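PDB 2P3N: inositol-1-monophosphatase, which hydrolyses the phosphate ester of inositol 1-phosphate, and the 1-phosphate of fructose 1,6-bisphosphate, as a magnesium-dependent homotetramer. Local coordinates for residues L11-V25 and N86-L98. Sequence-based numbering, arbitrary orientation.
Sequences LRKVGHLLMIHWGRV and NFVHGLPNFSISL
W22 lays its indole against the chain of 86-98 where that chain leaves its short helix. NE1 donates to L91 O at 2.9 Å; the acceptor lies close to the indole plane, yet NE1 stands above the plane of the L91 carbonyl, at 109° to the C=O, and so not on a lone pair. F94 puts CE2 over one indole face, 3.1 Å from NE1, and P92 N lies at the indole edge, 3.2 Å from CZ2. With CG anti to the backbone N (chi1 -175°), the indole swings across to F94, whose own ring has F87 CD1 over the centre of one face. W22, F87 and F94 thus form an aromatic cluster, with the F87 edge turned to L18 O, CE1 3.2 Å away.

Next to it the backbones close up. G23 N donates to F87 O at 2.8 Å, and G23 CA sits 3.7 Å from G90 CA; both glycines have positive phi, G23 inside a type II turn, G90 just past the helix end.

Up helix 2-21 the packing is aliphatic: I96, on strand 95-102, faces L11, V14 and L18, and L18 CD1 rests 3.7 Å from I96 CG1. Helix 40-56 adds I41 and I49 to this layer, while R188 of a neighbouring subunit packs on W22 and P92.

Two hydrogen bonds therefore tie the turn after helix 2-21 to the end of helix 84-89 and the loop beyond, while hydrocarbon joins the helix to strand 95-102. L18 packs about 3 Å (nearest side-chain atoms) from I81, a residue of the magnesium site, but neither segment supplies a ligand to the bound magnesium.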
ATOM      1  N   LEU A  11      13.913   9.962   3.637  1.00 25.03           N
ATOM      2  CA  LEU A  11      13.807   8.558   3.985  1.00 27.92           C
ATOM      3  C   LEU A  11      12.753   7.860   3.144  1.00 22.17           C
ATOM      4  O   LEU A  11      12.866   6.671   2.872  1.00 20.39           O
ATOM      5  CB  LEU A  11      13.486   8.386   5.472  1.00 23.77           C
ATOM      6  CG  LEU A  11      14.513   8.897   6.489  1.00 26.22           C
ATOM      7  CD1 LEU A  11      14.615   7.876   7.591  1.00 24.27           C
ATOM      8  CD2 LEU A  11      15.869   9.129   5.850  1.00 22.79           C
ATOM      9  N   ARG A  12      11.729   8.605   2.734  1.00 22.62           N
ATOM     10  CA  ARG A  12      10.678   8.025   1.920  1.00 22.04           C
ATOM     11  C   ARG A  12      11.187   7.729   0.525  1.00 23.69           C
ATOM     12  O   ARG A  12      10.769   6.757  -0.095  1.00 26.96           O
ATOM     13  CB  ARG A  12       9.460   8.947   1.870  1.00 24.33           C
ATOM     14  CG  ARG A  12       8.505   8.732   3.037  1.00 16.73           C
ATOM     15  CD  ARG A  12       7.359   9.719   3.063  1.00 14.05           C
ATOM     16  NE  ARG A  12       6.402   9.360   4.103  1.00 16.93           N
ATOM     17  CZ  ARG A  12       5.295  10.042   4.383  1.00 22.44           C
ATOM     18  NH1 ARG A  12       4.989  11.140   3.704  1.00 20.92           N
ATOM     19  NH2 ARG A  12       4.482   9.619   5.346  1.00 22.32           N
ATOM     20  N   LYS A  13      12.115   8.548   0.046  1.00 24.69           N
ATOM     21  CA  LYS A  13      12.689   8.365  -1.282  1.00 26.20           C
ATOM     22  C   LYS A  13      13.691   7.201  -1.252  1.00 25.74           C
ATOM     23  O   LYS A  13      13.635   6.284  -2.076  1.00 23.28           O
ATOM     24  CB  LYS A  13      13.393   9.651  -1.722  1.00 26.30           C
ATOM     25  CG  LYS A  13      13.904   9.655  -3.157  1.00 28.54           C
ATOM     26  CD  LYS A  13      14.934  10.766  -3.330  1.00 38.13           C
ATOM     27  CE  LYS A  13      15.393  10.943  -4.784  1.00 45.35           C
ATOM     28  NZ  LYS A  13      14.360  11.572  -5.660  1.00 52.95           N
ATOM     29  N   VAL A  14      14.603   7.243  -0.291  1.00 20.75           N
ATOM     30  CA  VAL A  14      15.596   6.195  -0.152  1.00 19.95           C
ATOM     31  C   VAL A  14      14.909   4.855   0.116  1.00 21.45           C
ATOM     32  O   VAL A  14      15.370   3.802  -0.334  1.00 27.84           O
ATOM     33  CB  VAL A  14      16.570   6.523   0.996  1.00 19.85           C
ATOM     34  CG1 VAL A  14      17.624   5.440   1.115  1.00 22.90           C
ATOM     35  CG2 VAL A  14      17.222   7.875   0.747  1.00 19.24           C
ATOM     36  N   GLY A  15      13.796   4.893   0.839  1.00 17.35           N
ATOM     37  CA  GLY A  15      13.077   3.667   1.137  1.00 17.89           C
ATOM     38  C   GLY A  15      12.803   2.850  -0.105  1.00 20.34           C
ATOM     39  O   GLY A  15      12.796   1.614  -0.060  1.00 25.14           O
ATOM     40  N   HIS A  16      12.588   3.533  -1.228  1.00 23.95           N
ATOM     41  CA  HIS A  16      12.307   2.857  -2.492  1.00 22.09           C
ATOM     42  C   HIS A  16      13.517   2.135  -3.071  1.00 25.11           C
ATOM     43  O   HIS A  16      13.372   1.115  -3.746  1.00 29.76           O
ATOM     44  CB  HIS A  16      11.767   3.859  -3.506  1.00 22.03           C
ATOM     45  CG  HIS A  16      10.411   4.377  -3.162  1.00 29.67           C
ATOM     46  ND1 HIS A  16       9.295   3.569  -3.122  1.00 28.24           N
ATOM     47  CD2 HIS A  16       9.993   5.617  -2.812  1.00 32.05           C
ATOM     48  CE1 HIS A  16       8.250   4.288  -2.760  1.00 30.30           C
ATOM     49  NE2 HIS A  16       8.645   5.535  -2.565  1.00 31.46           N
ATOM     50  N   LEU A  17      14.708   2.668  -2.822  1.00 23.47           N
ATOM     51  CA  LEU A  17      15.914   2.038  -3.318  1.00 22.42           C
ATOM     52  C   LEU A  17      16.074   0.729  -2.576  1.00 26.12           C
ATOM     53  O   LEU A  17      16.539  -0.251  -3.140  1.00 30.89           O
ATOM     54  CB  LEU A  17      17.130   2.915  -3.058  1.00 26.55           C
ATOM     55  CG  LEU A  17      18.444   2.143  -3.117  1.00 24.77           C
ATOM     56  CD1 LEU A  17      18.731   1.769  -4.550  1.00 22.98           C
ATOM     57  CD2 LEU A  17      19.560   2.978  -2.538  1.00 30.57           C
ATOM     58  N   LEU A  18      15.691   0.722  -1.302  1.00 27.54           N
ATOM     59  CA  LEU A  18      15.802  -0.478  -0.482  1.00 23.37           C
ATOM     60  C   LEU A  18      14.816  -1.536  -0.946  1.00 24.46           C
ATOM     61  O   LEU A  18      15.098  -2.730  -0.861  1.00 25.44           O
ATOM     62  CB  LEU A  18      15.532  -0.164   0.998  1.00 25.74           C
ATOM     63  CG  LEU A  18      16.545   0.696   1.761  1.00 20.10           C
ATOM     64  CD1 LEU A  18      16.120   0.803   3.200  1.00 15.69           C
ATOM     65  CD2 LEU A  18      17.916   0.080   1.676  1.00 21.37           C
ATOM     66  N   MET A  19      13.661  -1.094  -1.435  1.00 22.32           N
ATOM     67  CA  MET A  19      12.641  -2.018  -1.900  1.00 22.30           C
ATOM     68  C   MET A  19      13.091  -2.780  -3.137  1.00 25.38           C
ATOM     69  O   MET A  19      12.668  -3.912  -3.373  1.00 23.09           O
ATOM     70  CB  MET A  19      11.350  -1.268  -2.184  1.00 17.65           C
ATOM     71  CG  MET A  19      10.639  -0.820  -0.926  1.00 16.74           C
ATOM     72  SD  MET A  19      10.180  -2.176   0.170  1.00 19.71           S
ATOM     73  CE  MET A  19       8.662  -2.681  -0.596  1.00 25.70           C
ATOM     74  N   ILE A  20      13.952  -2.152  -3.927  1.00 27.11           N
ATOM     75  CA  ILE A  20      14.478  -2.785  -5.121  1.00 25.26           C
ATOM     76  C   ILE A  20      15.213  -4.065  -4.730  1.00 25.88           C
ATOM     77  O   ILE A  20      15.070  -5.103  -5.376  1.00 26.93           O
ATOM     78  CB  ILE A  20      15.487  -1.859  -5.840  1.00 22.90           C
ATOM     79  CG1 ILE A  20      14.756  -0.670  -6.457  1.00 25.16           C
ATOM     80  CG2 ILE A  20      16.260  -2.649  -6.885  1.00 22.45           C
ATOM     81  CD1 ILE A  20      15.611   0.224  -7.297  1.00 20.65           C
ATOM     82  N   HIS A  21      15.964  -3.985  -3.640  1.00 22.07           N
ATOM     83  CA  HIS A  21      16.787  -5.086  -3.179  1.00 24.01           C
ATOM     84  C   HIS A  21      16.273  -5.922  -2.016  1.00 28.70           C
ATOM     85  O   HIS A  21      16.924  -6.887  -1.603  1.00 31.65           O
ATOM     86  CB  HIS A  21      18.156  -4.521  -2.827  1.00 22.56           C
ATOM     87  CG  HIS A  21      18.772  -3.722  -3.935  1.00 28.43           C
ATOM     88  ND1 HIS A  21      19.375  -4.308  -5.028  1.00 30.09           N
ATOM     89  CD2 HIS A  21      18.816  -2.386  -4.153  1.00 25.04           C
ATOM     90  CE1 HIS A  21      19.759  -3.369  -5.874  1.00 23.65           C
ATOM     91  NE2 HIS A  21      19.432  -2.195  -5.366  1.00 31.01           N
ATOM     92  N   TRP A  22      15.119  -5.559  -1.482  1.00 28.14           N
ATOM     93  CA  TRP A  22      14.554  -6.268  -0.351  1.00 25.24           C
ATOM     94  C   TRP A  22      14.513  -7.775  -0.602  1.00 28.54           C
ATOM     95  O   TRP A  22      14.021  -8.228  -1.634  1.00 27.35           O
ATOM     96  CB  TRP A  22      13.163  -5.705  -0.068  1.00 26.32           C
ATOM     97  CG  TRP A  22      12.495  -6.259   1.135  1.00 27.89           C
ATOM     98  CD1 TRP A  22      13.080  -6.626   2.320  1.00 30.39           C
ATOM     99  CD2 TRP A  22      11.095  -6.489   1.290  1.00 22.55           C
ATOM    100  NE1 TRP A  22      12.124  -7.073   3.202  1.00 23.86           N
ATOM    101  CE2 TRP A  22      10.897  -6.999   2.594  1.00 27.48           C
ATOM    102  CE3 TRP A  22       9.989  -6.312   0.457  1.00 19.69           C
ATOM    103  CZ2 TRP A  22       9.630  -7.338   3.079  1.00 27.42           C
ATOM    104  CZ3 TRP A  22       8.731  -6.650   0.939  1.00 22.82           C
ATOM    105  CH2 TRP A  22       8.563  -7.157   2.238  1.00 28.76           C
ATOM    106  N   GLY A  23      15.058  -8.538   0.349  1.00 30.64           N
ATOM    107  CA  GLY A  23      15.103  -9.986   0.248  1.00 27.06           C
ATOM    108  C   GLY A  23      15.902 -10.493  -0.941  1.00 30.75           C
ATOM    109  O   GLY A  23      15.983 -11.697  -1.166  1.00 33.49           O
ATOM    110  N   ARG A  24      16.516  -9.587  -1.694  1.00 31.07           N
ATOM    111  CA  ARG A  24      17.267  -9.974  -2.876  1.00 31.01           C
ATOM    112  C   ARG A  24      18.723  -9.541  -2.893  1.00 37.39           C
ATOM    113  O   ARG A  24      19.258  -9.252  -3.958  1.00 36.12           O
ATOM    114  CB  ARG A  24      16.581  -9.427  -4.129  1.00 37.13           C
ATOM    115  CG  ARG A  24      15.201 -10.000  -4.411  1.00 50.21           C
ATOM    116  CD  ARG A  24      14.370  -9.103  -5.349  1.00 61.39           C
ATOM    117  NE  ARG A  24      13.674  -8.030  -4.633  1.00 67.86           N
ATOM    118  CZ  ARG A  24      12.801  -7.191  -5.191  1.00 69.83           C
ATOM    119  NH1 ARG A  24      12.219  -6.253  -4.457  1.00 75.03           N
ATOM    120  NH2 ARG A  24      12.506  -7.288  -6.481  1.00 62.12           N
ATOM    121  N   VAL A  25      19.372  -9.468  -1.734  1.00 39.79           N
ATOM    122  CA  VAL A  25      20.792  -9.110  -1.716  1.00 44.18           C
ATOM    123  C   VAL A  25      21.594 -10.402  -1.555  1.00 48.72           C
ATOM    124  O   VAL A  25      21.520 -11.076  -0.521  1.00 49.88           O
ATOM    125  CB  VAL A  25      21.149  -8.123  -0.566  1.00 47.55           C
ATOM    126  CG1 VAL A  25      20.704  -8.668   0.767  1.00 53.61           C
ATOM    127  CG2 VAL A  25      22.643  -7.882  -0.546  1.00 58.31           C
ATOM    128  N   ASN A  86      16.616  -8.890   8.629  1.00 29.38           N
ATOM    129  CA  ASN A  86      15.262  -8.987   8.108  1.00 27.85           C
ATOM    130  C   ASN A  86      15.293  -8.605   6.638  1.00 28.12           C
ATOM    131  O   ASN A  86      14.802  -9.337   5.774  1.00 27.79           O
ATOM    132  CB  ASN A  86      14.350  -8.017   8.850  1.00 27.16           C
ATOM    133  CG  ASN A  86      13.802  -8.593  10.124  1.00 24.77           C
ATOM    134  OD1 ASN A  86      13.132  -7.901  10.886  1.00 31.65           O
ATOM    135  ND2 ASN A  86      14.072  -9.870  10.364  1.00 33.65           N
ATOM    136  N   PHE A  87      15.880  -7.437   6.380  1.00 29.24           N
ATOM    137  CA  PHE A  87      16.016  -6.888   5.037  1.00 28.12           C
ATOM    138  C   PHE A  87      16.542  -7.935   4.049  1.00 29.57           C
ATOM    139  O   PHE A  87      16.051  -8.058   2.927  1.00 28.86           O
ATOM    140  CB  PHE A  87      16.967  -5.683   5.067  1.00 18.12           C
ATOM    141  CG  PHE A  87      17.212  -5.087   3.717  1.00 26.12           C
ATOM    142  CD1 PHE A  87      16.228  -4.324   3.091  1.00 25.66           C
ATOM    143  CD2 PHE A  87      18.387  -5.368   3.025  1.00 24.67           C
ATOM    144  CE1 PHE A  87      16.405  -3.856   1.796  1.00 26.94           C
ATOM    145  CE2 PHE A  87      18.577  -4.908   1.732  1.00 24.51           C
ATOM    146  CZ  PHE A  87      17.582  -4.150   1.113  1.00 29.61           C
ATOM    147  N   VAL A  88      17.552  -8.682   4.484  1.00 31.65           N
ATOM    148  CA  VAL A  88      18.170  -9.720   3.665  1.00 30.03           C
ATOM    149  C   VAL A  88      17.273 -10.933   3.448  1.00 27.33           C
ATOM    150  O   VAL A  88      17.218 -11.473   2.350  1.00 30.90           O
ATOM    151  CB  VAL A  88      19.515 -10.189   4.299  1.00 32.44           C
ATOM    152  CG1 VAL A  88      19.968 -11.509   3.692  1.00 32.88           C
ATOM    153  CG2 VAL A  88      20.581  -9.128   4.072  1.00 30.56           C
ATOM    154  N   HIS A  89      16.559 -11.357   4.479  1.00 25.07           N
ATOM    155  CA  HIS A  89      15.713 -12.531   4.340  1.00 28.86           C
ATOM    156  C   HIS A  89      14.372 -12.249   3.705  1.00 32.22           C
ATOM    157  O   HIS A  89      13.670 -13.172   3.285  1.00 30.42           O
ATOM    158  CB  HIS A  89      15.529 -13.218   5.692  1.00 32.94           C
ATOM    159  CG  HIS A  89      16.741 -13.977   6.138  1.00 37.05           C
ATOM    160  ND1 HIS A  89      16.714 -15.324   6.417  1.00 37.96           N
ATOM    161  CD2 HIS A  89      18.021 -13.581   6.326  1.00 39.90           C
ATOM    162  CE1 HIS A  89      17.924 -15.726   6.757  1.00 38.97           C
ATOM    163  NE2 HIS A  89      18.737 -14.687   6.711  1.00 40.13           N
ATOM    164  N   GLY A  90      14.017 -10.969   3.627  1.00 34.11           N
ATOM    165  CA  GLY A  90      12.761 -10.610   3.003  1.00 29.62           C
ATOM    166  C   GLY A  90      11.643 -10.277   3.958  1.00 29.71           C
ATOM    167  O   GLY A  90      10.495 -10.166   3.532  1.00 33.57           O
ATOM    168  N   LEU A  91      11.953 -10.138   5.243  1.00 30.28           N
ATOM    169  CA  LEU A  91      10.931  -9.770   6.214  1.00 28.94           C
ATOM    170  C   LEU A  91      10.720  -8.269   6.146  1.00 31.77           C
ATOM    171  O   LEU A  91      11.678  -7.502   6.011  1.00 32.45           O
ATOM    172  CB  LEU A  91      11.343 -10.157   7.624  1.00 30.58           C
ATOM    173  CG  LEU A  91      11.203 -11.649   7.898  1.00 29.59           C
ATOM    174  CD1 LEU A  91      11.903 -12.010   9.206  1.00 27.48           C
ATOM    175  CD2 LEU A  91       9.730 -12.000   7.934  1.00 32.00           C
ATOM    176  N   PRO A  92       9.458  -7.827   6.237  1.00 34.95           N
ATOM    177  CA  PRO A  92       9.115  -6.398   6.178  1.00 31.91           C
ATOM    178  C   PRO A  92       9.540  -5.500   7.339  1.00 31.80           C
ATOM    179  O   PRO A  92       9.491  -4.273   7.214  1.00 30.33           O
ATOM    180  CB  PRO A  92       7.599  -6.418   5.982  1.00 34.56           C
ATOM    181  CG  PRO A  92       7.184  -7.708   6.662  1.00 34.52           C
ATOM    182  CD  PRO A  92       8.246  -8.670   6.218  1.00 29.16           C
ATOM    183  N   ASN A  93       9.975  -6.089   8.452  1.00 35.04           N
ATOM    184  CA  ASN A  93      10.372  -5.279   9.608  1.00 33.66           C
ATOM    185  C   ASN A  93      11.778  -4.692   9.588  1.00 28.97           C
ATOM    186  O   ASN A  93      12.656  -5.098  10.349  1.00 29.27           O
ATOM    187  CB  ASN A  93      10.158  -6.044  10.922  1.00 35.67           C
ATOM    188  CG  ASN A  93       8.689  -6.233  11.246  1.00 35.87           C
ATOM    189  OD1 ASN A  93       8.020  -7.092  10.673  1.00 41.31           O
ATOM    190  ND2 ASN A  93       8.178  -5.420  12.153  1.00 38.99           N
ATOM    191  N   PHE A  94      11.978  -3.729   8.704  1.00 28.62           N
ATOM    192  CA  PHE A  94      13.248  -3.033   8.618  1.00 28.87           C
ATOM    193  C   PHE A  94      12.885  -1.576   8.360  1.00 31.41           C
ATOM    194  O   PHE A  94      11.789  -1.286   7.871  1.00 32.52           O
ATOM    195  CB  PHE A  94      14.128  -3.621   7.506  1.00 21.19           C
ATOM    196  CG  PHE A  94      13.605  -3.402   6.126  1.00 20.69           C
ATOM    197  CD1 PHE A  94      13.974  -2.273   5.400  1.00 21.37           C
ATOM    198  CD2 PHE A  94      12.757  -4.329   5.539  1.00 15.75           C
ATOM    199  CE1 PHE A  94      13.508  -2.071   4.106  1.00 20.26           C
ATOM    200  CE2 PHE A  94      12.281  -4.134   4.232  1.00 17.75           C
ATOM    201  CZ  PHE A  94      12.660  -3.001   3.520  1.00 18.48           C
ATOM    202  N   SER A  95      13.782  -0.660   8.713  1.00 31.07           N
ATOM    203  CA  SER A  95      13.518   0.755   8.532  1.00 26.59           C
ATOM    204  C   SER A  95      14.781   1.582   8.354  1.00 28.51           C
ATOM    205  O   SER A  95      15.901   1.072   8.455  1.00 28.96           O
ATOM    206  CB  SER A  95      12.742   1.278   9.738  1.00 29.39           C
ATOM    207  OG  SER A  95      13.393   0.936  10.949  1.00 31.07           O
ATOM    208  N   ILE A  96      14.577   2.864   8.062  1.00 27.30           N
ATOM    209  CA  ILE A  96      15.663   3.820   7.897  1.00 30.38           C
ATOM    210  C   ILE A  96      15.457   4.814   9.021  1.00 28.80           C
ATOM    211  O   ILE A  96      14.348   5.279   9.245  1.00 30.91           O
ATOM    212  CB  ILE A  96      15.580   4.600   6.576  1.00 24.45           C
ATOM    213  CG1 ILE A  96      15.417   3.648   5.389  1.00 21.33           C
ATOM    214  CG2 ILE A  96      16.847   5.407   6.389  1.00 29.19           C
ATOM    215  CD1 ILE A  96      15.359   4.396   4.041  1.00 19.43           C
ATOM    216  N   SER A  97      16.516   5.153   9.731  1.00 32.36           N
ATOM    217  CA  SER A  97      16.353   6.080  10.830  1.00 32.50           C
ATOM    218  C   SER A  97      17.238   7.316  10.696  1.00 34.25           C
ATOM    219  O   SER A  97      18.401   7.229  10.286  1.00 30.18           O
ATOM    220  CB  SER A  97      16.626   5.358  12.147  1.00 30.49           C
ATOM    221  OG  SER A  97      16.077   6.072  13.236  1.00 46.41           O
ATOM    222  N   LEU A  98      16.656   8.469  11.026  1.00 35.12           N
ATOM    223  CA  LEU A  98      17.351   9.752  10.968  1.00 38.26           C
ATOM    224  C   LEU A  98      16.984  10.638  12.151  1.00 37.94           C
ATOM    225  O   LEU A  98      15.844  11.090  12.262  1.00 38.68           O
ATOM    226  CB  LEU A  98      17.008  10.511   9.675  1.00 29.47           C
ATOM    227  CG  LEU A  98      17.804  11.809   9.486  1.00 24.24           C
ATOM    228  CD1 LEU A  98      19.297  11.472   9.375  1.00 33.27           C
ATOM    229  CD2 LEU A  98      17.352  12.535   8.231  1.00 24.67           C
TER